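Local atomic coordinates of 3-polyprenyl-4-hydroxybenzoate decarboxylase and related decarboxylases (Pelotomaculum thermopropionicum, PDB entry 6H6X), a protein that binds prenylated FMN as a UbiD-family decarboxylase and interconverts 2,5-furandicarboxylic acid and 2-furoic acid by decarboxylation and carboxylation. Residues F29-L34 / Y286-P291; F257-R262 / R294-L299. The protein carries 8 engineered substitutions. All coordinates share one frame; numbering follows the deposited sequence.

Interaction 1: residues F29-L34 / Y286-P291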
loop_
_atom_site.group_PDB
_atom_site.type_symbol
_atom_site.label_atom_id
_atom_site.label_comp_id
_atom_site.label_asym_id
_atom_site.label_seq_id
_atom_site.Cartn_x
_atom_site.Cartn_y
_atom_site.Cartn_z
ATOM N N PHE B 29 -27.602 4.548 -6.610
ATOM C CA PHE B 29 -26.230 4.195 -7.057
ATOM C C PHE B 29 -25.273 5.284 -7.433
ATOM O O PHE B 29 -24.077 5.144 -7.171
ATOM C CB PHE B 29 -26.236 3.181 -8.197
ATOM C CG PHE B 29 -27.099 1.995 -7.954
ATOM C CD1 PHE B 29 -27.040 1.305 -6.756
ATOM C CD2 PHE B 29 -27.972 1.530 -8.956
ATOM C CE1 PHE B 29 -27.849 0.179 -6.530
ATOM C CE2 PHE B 29 -28.783 0.414 -8.742
ATOM C CZ PHE B 29 -28.713 -0.263 -7.528
ATOM N N GLU B 30 -25.729 6.362 -8.059
ATOM C CA GLU B 30 -24.773 7.357 -8.513
ATOM C C GLU B 30 -24.087 8.100 -7.392
ATOM O O GLU B 30 -22.902 8.462 -7.531
ATOM C CB GLU B 30 -25.406 8.361 -9.481
ATOM C CG GLU B 30 -25.810 7.755 -10.816
ATOM C CD GLU B 30 -26.133 8.810 -11.877
ATOM O OE1 GLU B 30 -26.500 9.959 -11.516
ATOM O OE2 GLU B 30 -25.982 8.474 -13.084
ATOM N N ILE B 31 -24.814 8.413 -6.314
ATOM C CA ILE B 31 -24.179 9.142 -5.189
ATOM C C ILE B 31 -23.042 8.284 -4.636
ATOM O O ILE B 31 -21.963 8.794 -4.370
ATOM C CB ILE B 31 -25.185 9.487 -4.064
ATOM C CG1 ILE B 31 -26.045 10.666 -4.487
ATOM C CG2 ILE B 31 -24.460 9.818 -2.749
ATOM C CD1 ILE B 31 -27.165 11.000 -3.531
ATOM N N ALA B 32 -23.291 6.976 -4.502
ATOM C CA ALA B 32 -22.289 6.073 -3.929
ATOM C C ALA B 32 -21.110 5.945 -4.855
ATOM O O ALA B 32 -19.955 5.931 -4.418
ATOM C CB ALA B 32 -22.916 4.706 -3.671
ATOM N N ALA B 33 -21.399 5.847 -6.154
ATOM C CA ALA B 33 -20.367 5.734 -7.157
ATOM C C ALA B 33 -19.480 6.930 -7.237
ATOM O O ALA B 33 -18.251 6.813 -7.306
ATOM C CB ALA B 33 -21.003 5.449 -8.501
ATOM N N LEU B 34 -20.061 8.122 -7.214
ATOM C CA LEU B 34 -19.221 9.315 -7.184
ATOM C C LEU B 34 -18.529 9.447 -5.860
ATOM O O LEU B 34 -17.353 9.839 -5.784
ATOM C CB LEU B 34 -20.089 10.525 -7.470
ATOM C CG LEU B 34 -20.596 10.512 -8.914
ATOM C CD1 LEU B 34 -21.893 11.302 -9.094
ATOM C CD2 LEU B 34 -19.458 11.060 -9.760
ATOM N N TYR B 286 -28.913 16.338 4.109
ATOM C CA TYR B 286 -28.957 14.942 4.436
ATOM C C TYR B 286 -27.509 14.355 4.352
ATOM O O TYR B 286 -26.828 14.556 3.355
ATOM C CB TYR B 286 -29.907 14.209 3.527
ATOM C CG TYR B 286 -30.034 12.733 3.875
ATOM C CD1 TYR B 286 -29.108 11.796 3.395
ATOM C CD2 TYR B 286 -31.041 12.260 4.710
ATOM C CE1 TYR B 286 -29.194 10.464 3.744
ATOM C CE2 TYR B 286 -31.126 10.914 5.039
ATOM C CZ TYR B 286 -30.184 10.042 4.549
ATOM O OH TYR B 286 -30.267 8.699 4.875
ATOM N N HIS B 287 -27.081 13.629 5.382
ATOM C CA HIS B 287 -25.728 13.026 5.430
ATOM C C HIS B 287 -25.866 11.513 5.221
ATOM O O HIS B 287 -26.700 10.841 5.851
ATOM C CB HIS B 287 -25.088 13.336 6.754
ATOM C CG HIS B 287 -23.785 12.658 6.982
ATOM N ND1 HIS B 287 -23.386 12.259 8.229
ATOM C CD2 HIS B 287 -22.788 12.326 6.142
ATOM C CE1 HIS B 287 -22.168 11.759 8.155
ATOM N NE2 HIS B 287 -21.786 11.788 6.898
ATOM N N THR B 288 -25.100 10.972 4.272
ATOM C CA THR B 288 -25.023 9.528 4.162
ATOM C C THR B 288 -23.585 9.058 4.348
ATOM O O THR B 288 -22.644 9.803 4.039
ATOM C CB THR B 288 -25.615 9.028 2.846
ATOM O OG1 THR B 288 -25.859 7.630 2.991
ATOM C CG2 THR B 288 -24.697 9.315 1.632
ATOM N N ILE B 289 -23.436 7.858 4.895
ATOM C CA ILE B 289 -22.114 7.237 5.005
ATOM C C ILE B 289 -22.143 6.081 4.029
ATOM O O ILE B 289 -23.021 5.226 4.095
ATOM C CB ILE B 289 -21.847 6.758 6.436
ATOM C CG1 ILE B 289 -21.538 7.963 7.356
ATOM C CG2 ILE B 289 -20.690 5.793 6.481
ATOM C CD1 ILE B 289 -21.690 7.608 8.848
ATOM N N ILE B 290 -21.208 6.073 3.099
ATOM C CA ILE B 290 -21.128 4.988 2.123
ATOM C C ILE B 290 -20.442 3.816 2.811
ATOM O O ILE B 290 -19.354 3.989 3.370
ATOM C CB ILE B 290 -20.318 5.419 0.922
ATOM C CG1 ILE B 290 -21.088 6.526 0.175
ATOM C CG2 ILE B 290 -20.128 4.253 -0.031
ATOM C CD1 ILE B 290 -20.168 7.294 -0.770
ATOM N N PRO B 291 -21.082 2.639 2.837
ATOM C CA PRO B 291 -20.437 1.551 3.578
ATOM C C PRO B 291 -19.096 1.142 2.995
ATOM O O PRO B 291 -18.880 1.199 1.767
ATOM C CB PRO B 291 -21.437 0.427 3.441
ATOM C CG PRO B 291 -22.741 1.147 3.437
ATOM C CD PRO B 291 -22.480 2.278 2.490
#
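I290 meets A32 end-on, and across this contact its CD1 methyl rests on the helix backbone. CD1 lies 3.9 Å from A32 O and 4.0 Å from A32 CA, and 4.3 Å from I31 O, which places the methyl against two successive carbonyls. The torsions account for this reach: CG1 stands anti to the carbonyl carbon (chi1 -67°) and the chain then runs extended to CD1 (chi2 163°). A32 CA and I290 CA are 6.3 Å apart, a spacing consistent with the small alanine side chain. At the preceding residue, I31 CG2 meets T288 CG2, methyl to methyl, at 4.4 Å. T288 thus gives its methyl to the helix, while its OG1 is hydrogen-bonded to H122 and T132. The contact is purely van der Waals and buries 138 Å² between the segments. I290 also touches T58, whereas A33, which points away from I290, packs on I435 of the second subunit. Helix 30-38 thus packs on strand 56-58, through I31 on V56, and on the chain following strand 286-287, joining the N-terminal UbiD region to the end of the Rift-related, flavin-binding region, whose strand 286-287 is an outer strand of the same mixed sheet.

Interaction 2: residues F257-R262 / R294-L299. With 4LU (1-deoxy-5-O-phosphono-1-(3,3,4,5-tetramethyl-9,11-dioxo-2,3,8,9,10,11-hexahydro-7H-quinolino[1,8-fg]pteridin-12-ium-7-y l)-D-ribitol), chain I.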
loop_
_atom_site.group_PDB
_atom_site.type_symbol
_atom_site.label_atom_id
_atom_site.label_comp_id
_atom_site.label_asym_id
_atom_site.label_seq_id
_atom_site.Cartn_x
_atom_site.Cartn_y
_atom_site.Cartn_z
ATOM N N PHE B 257 -27.700 -6.231 2.498
ATOM C CA PHE B 257 -27.045 -4.917 2.501
ATOM C C PHE B 257 -25.536 -5.051 2.357
ATOM O O PHE B 257 -24.923 -5.856 3.059
ATOM C CB PHE B 257 -27.426 -4.226 3.824
ATOM C CG PHE B 257 -26.842 -2.858 4.023
ATOM C CD1 PHE B 257 -27.378 -1.768 3.368
ATOM C CD2 PHE B 257 -25.758 -2.651 4.889
ATOM C CE1 PHE B 257 -26.857 -0.498 3.557
ATOM C CE2 PHE B 257 -25.271 -1.381 5.103
ATOM C CZ PHE B 257 -25.815 -0.309 4.429
ATOM N N GLY B 258 -24.928 -4.248 1.488
ATOM C CA GLY B 258 -23.451 -4.146 1.455
ATOM C C GLY B 258 -22.822 -3.554 2.753
ATOM O O GLY B 258 -23.134 -2.425 3.148
ATOM N N GLU B 259 -21.922 -4.307 3.407
ATOM C CA GLU B 259 -21.386 -3.970 4.758
ATOM C C GLU B 259 -19.876 -3.601 4.770
ATOM O O GLU B 259 -19.234 -3.663 3.718
ATOM C CB GLU B 259 -21.674 -5.137 5.732
ATOM C CG GLU B 259 -22.919 -4.942 6.610
ATOM C CD GLU B 259 -22.832 -3.780 7.629
ATOM O OE1 GLU B 259 -23.826 -3.696 8.406
ATOM O OE2 GLU B 259 -21.822 -2.969 7.677
ATOM N N TYR B 260 -19.343 -3.252 5.959
ATOM C CA TYR B 260 -17.890 -2.854 6.199
ATOM C C TYR B 260 -16.773 -3.734 5.592
ATOM O O TYR B 260 -15.775 -3.179 5.054
ATOM C CB TYR B 260 -17.562 -2.613 7.723
ATOM C CG TYR B 260 -17.754 -3.828 8.609
ATOM C CD1 TYR B 260 -16.733 -4.805 8.761
ATOM C CD2 TYR B 260 -18.991 -4.042 9.267
ATOM C CE1 TYR B 260 -16.951 -5.938 9.556
ATOM C CE2 TYR B 260 -19.207 -5.178 10.050
ATOM C CZ TYR B 260 -18.196 -6.120 10.199
ATOM O OH TYR B 260 -18.440 -7.212 10.995
ATOM N N PRO B 261 -16.915 -5.098 5.680
ATOM C CA PRO B 261 -15.814 -5.898 5.119
ATOM C C PRO B 261 -15.883 -6.078 3.584
ATOM O O PRO B 261 -15.123 -6.890 3.078
ATOM C CB PRO B 261 -15.925 -7.242 5.878
ATOM C CG PRO B 261 -17.374 -7.330 6.314
ATOM C CD PRO B 261 -18.050 -5.979 6.051
ATOM N N ARG B 262 -16.766 -5.338 2.875
ATOM C CA ARG B 262 -16.953 -5.416 1.401
ATOM C C ARG B 262 -17.642 -6.754 0.985
ATOM O O ARG B 262 -17.394 -7.298 -0.108
ATOM C CB ARG B 262 -15.633 -5.142 0.596
ATOM C CG ARG B 262 -14.894 -3.841 0.935
ATOM C CD ARG B 262 -13.461 -3.687 0.372
ATOM N NE ARG B 262 -12.545 -3.050 1.368
ATOM C CZ ARG B 262 -11.256 -2.701 1.184
ATOM N NH1 ARG B 262 -10.643 -2.875 -0.008
ATOM N NH2 ARG B 262 -10.573 -2.156 2.216
ATOM N N ARG B 294 -13.717 5.197 3.827
ATOM C CA ARG B 294 -12.798 5.647 4.888
ATOM C C ARG B 294 -13.522 6.259 6.048
ATOM O O ARG B 294 -13.175 6.004 7.190
ATOM C CB ARG B 294 -11.746 6.611 4.332
ATOM C CG ARG B 294 -10.687 5.956 3.427
ATOM C CD ARG B 294 -9.944 4.918 4.228
ATOM N NE ARG B 294 -8.666 4.558 3.602
ATOM C CZ ARG B 294 -8.459 3.501 2.824
ATOM N NH1 ARG B 294 -9.448 2.595 2.506
ATOM N NH2 ARG B 294 -7.221 3.311 2.395
ATOM N N GLU B 295 -14.594 6.992 5.758
ATOM C CA GLU B 295 -15.424 7.577 6.785
ATOM C C GLU B 295 -16.070 6.474 7.637
ATOM O O GLU B 295 -16.086 6.566 8.869
ATOM C CB GLU B 295 -16.476 8.480 6.133
ATOM C CG GLU B 295 -17.470 9.175 7.039
ATOM C CD GLU B 295 -18.576 9.983 6.263
ATOM O OE1 GLU B 295 -19.002 9.613 5.118
ATOM O OE2 GLU B 295 -19.046 11.019 6.833
ATOM N N HIS B 296 -16.631 5.465 6.991
ATOM C CA HIS B 296 -17.222 4.358 7.712
ATOM C C HIS B 296 -16.162 3.627 8.545
ATOM O O HIS B 296 -16.346 3.436 9.729
ATOM C CB HIS B 296 -17.876 3.386 6.751
ATOM C CG HIS B 296 -18.564 2.238 7.402
ATOM N ND1 HIS B 296 -18.872 1.090 6.720
ATOM C CD2 HIS B 296 -18.966 2.036 8.675
ATOM C CE1 HIS B 296 -19.505 0.250 7.524
ATOM N NE2 HIS B 296 -19.557 0.795 8.725
ATOM N N LEU B 297 -15.065 3.253 7.900
ATOM C CA LEU B 297 -14.006 2.486 8.565
ATOM C C LEU B 297 -13.358 3.250 9.729
ATOM O O LEU B 297 -13.209 2.690 10.823
ATOM C CB LEU B 297 -12.953 2.043 7.529
ATOM C CG LEU B 297 -13.449 1.056 6.452
ATOM C CD1 LEU B 297 -12.320 0.587 5.594
ATOM C CD2 LEU B 297 -14.277 -0.100 7.031
ATOM N N LEU B 298 -13.076 4.552 9.545
ATOM C CA LEU B 298 -12.428 5.354 10.605
ATOM C C LEU B 298 -13.308 5.690 11.789
ATOM O O LEU B 298 -12.804 5.797 12.943
ATOM C CB LEU B 298 -11.751 6.593 10.021
ATOM C CG LEU B 298 -10.542 6.260 9.178
ATOM C CD1 LEU B 298 -9.979 7.469 8.425
ATOM C CD2 LEU B 298 -9.483 5.707 10.068
ATOM N N LEU B 299 -14.609 5.825 11.573
ATOM C CA LEU B 299 -15.490 6.074 12.694
ATOM C C LEU B 299 -15.334 5.026 13.759
ATOM O O LEU B 299 -15.024 5.333 14.914
ATOM C CB LEU B 299 -16.985 6.190 12.301
ATOM C CG LEU B 299 -17.482 7.575 11.947
ATOM C CD1 LEU B 299 -18.946 7.437 11.476
ATOM C CD2 LEU B 299 -17.320 8.496 13.160
HETATM C C9 4LU I . -21.593 1.683 12.890
HETATM C C8 4LU I . -21.336 2.648 11.870
HETATM C C7 4LU I . -21.945 2.594 10.612
HETATM C C10 4LU I . -23.811 -1.277 13.567
HETATM C C6 4LU I . -22.710 1.332 10.253
HETATM N N3 4LU I . -26.261 -2.613 13.523
HETATM C C2 4LU I . -25.501 -2.602 14.665
HETATM C C13 4LU I . -23.191 1.770 7.608
HETATM C C5 4LU I . -23.485 1.085 8.927
HETATM C C1 4LU I . -24.149 -1.111 9.819
HETATM O O2 4LU I . -25.925 -3.197 15.705
HETATM N N1 4LU I . -24.308 -1.937 14.686
HETATM C C4 4LU I . -25.866 -1.992 12.372
HETATM O O4 4LU I . -26.601 -2.011 11.351
HETATM C C4A 4LU I . -24.546 -1.268 12.359
HETATM N N5 4LU I . -24.067 -0.555 11.210
HETATM C C3 4LU I . -24.258 -0.186 8.847
HETATM C C12 4LU I . -24.765 1.916 9.232
HETATM C C5A 4LU I . -23.085 0.461 11.371
HETATM C C7M 4LU I . -21.629 3.646 9.550
HETATM C C8M 4LU I . -20.414 3.767 12.274
HETATM C C9A 4LU I . -22.413 0.551 12.697
HETATM N N10 4LU I . -22.589 -0.557 13.613
HETATM C "C1'" 4LU I . -21.830 -0.641 14.859
HETATM C "C2'" 4LU I . -22.417 0.067 16.102
HETATM O "O2'" 4LU I . -22.923 1.378 15.831
HETATM C "C3'" 4LU I . -21.296 0.213 17.120
HETATM O "O3'" 4LU I . -20.641 -1.047 17.290
HETATM C "C4'" 4LU I . -21.795 0.788 18.449
HETATM O "O4'" 4LU I . -20.744 1.366 19.280
HETATM C "C5'" 4LU I . -22.550 -0.186 19.338
HETATM O "O5'" 4LU I . -22.854 0.666 20.463
HETATM P P 4LU I . -23.277 0.096 21.925
HETATM O O2P 4LU I . -23.734 1.305 22.762
HETATM O O3P 4LU I . -24.485 -0.852 21.671
HETATM O O1P 4LU I . -21.997 -0.543 22.466
#
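E259 and Y260, just after strand 252-258, meet H296 and L297 on the first turns of helix 294-315 beside the prenylated flavin. On the strand itself, F257 reaches the cofactor obliquely, with CE2 4.1 Å from 4LU C3. E259 has a chain bent at chi2 and divides its carboxylate: OE1 comes within 3.0 Å of 4LU C1 and pairs with R152 in a salt bridge. OE2 uses its anti lone pair to accept the N-H of Y260 at 3.0 Å, the N-H...O angle being 153°, and also sits at the edge of the H296 ring, 4.0 Å from CE1. E259 and R152 probably belong to the Glu-Arg-Glu network of UbiD enzymes. Y260 CB approaches H296 CE1 obliquely, at 3.5 Å, and meets L297 CD2 at 4.2 Å. CG lies between the backbone N and carbonyl carbon (chi1 61°), a setting that takes the ring away from the helix, to P261 CD on one face and a cation-pi contact with R331. H296, its CG anti to the backbone N (chi1 -178°), turns CD2 and NE2 to the cofactor, CD2 being 3.2 Å from 4LU C7M, with 4LU C13 over one ring face; its ND1 is hydrogen-bonded to A292 N. R262 closes the type I turn with a hydrogen bond from its N to E259 O, and its guanidinium shares E376 of the second subunit with R294.

All four touching residues of interaction 1 are buried, whereas interaction 2 runs from buried E259 and H296 at the cofactor to partly exposed Y260, with R262 beyond it at the second subunit. Interaction 1 is apolar, its touching side chains standing back from the flavin, although neighbouring I289 touches both it and H296; interaction 2 mixes polar and apolar groups directly at the cofactor. Residues 286-291 lead in the chain into the helix that begins at 294, and the two contacts touch: H287 NE2 and E295 OE2 are probably hydrogen-bonded at 2.8 Å, and P291 CG packs on F257 CZ at 3.5 Å. Each contact also borders the second subunit, through packing in interaction 1 and through salt bridges of arginines in interaction 2.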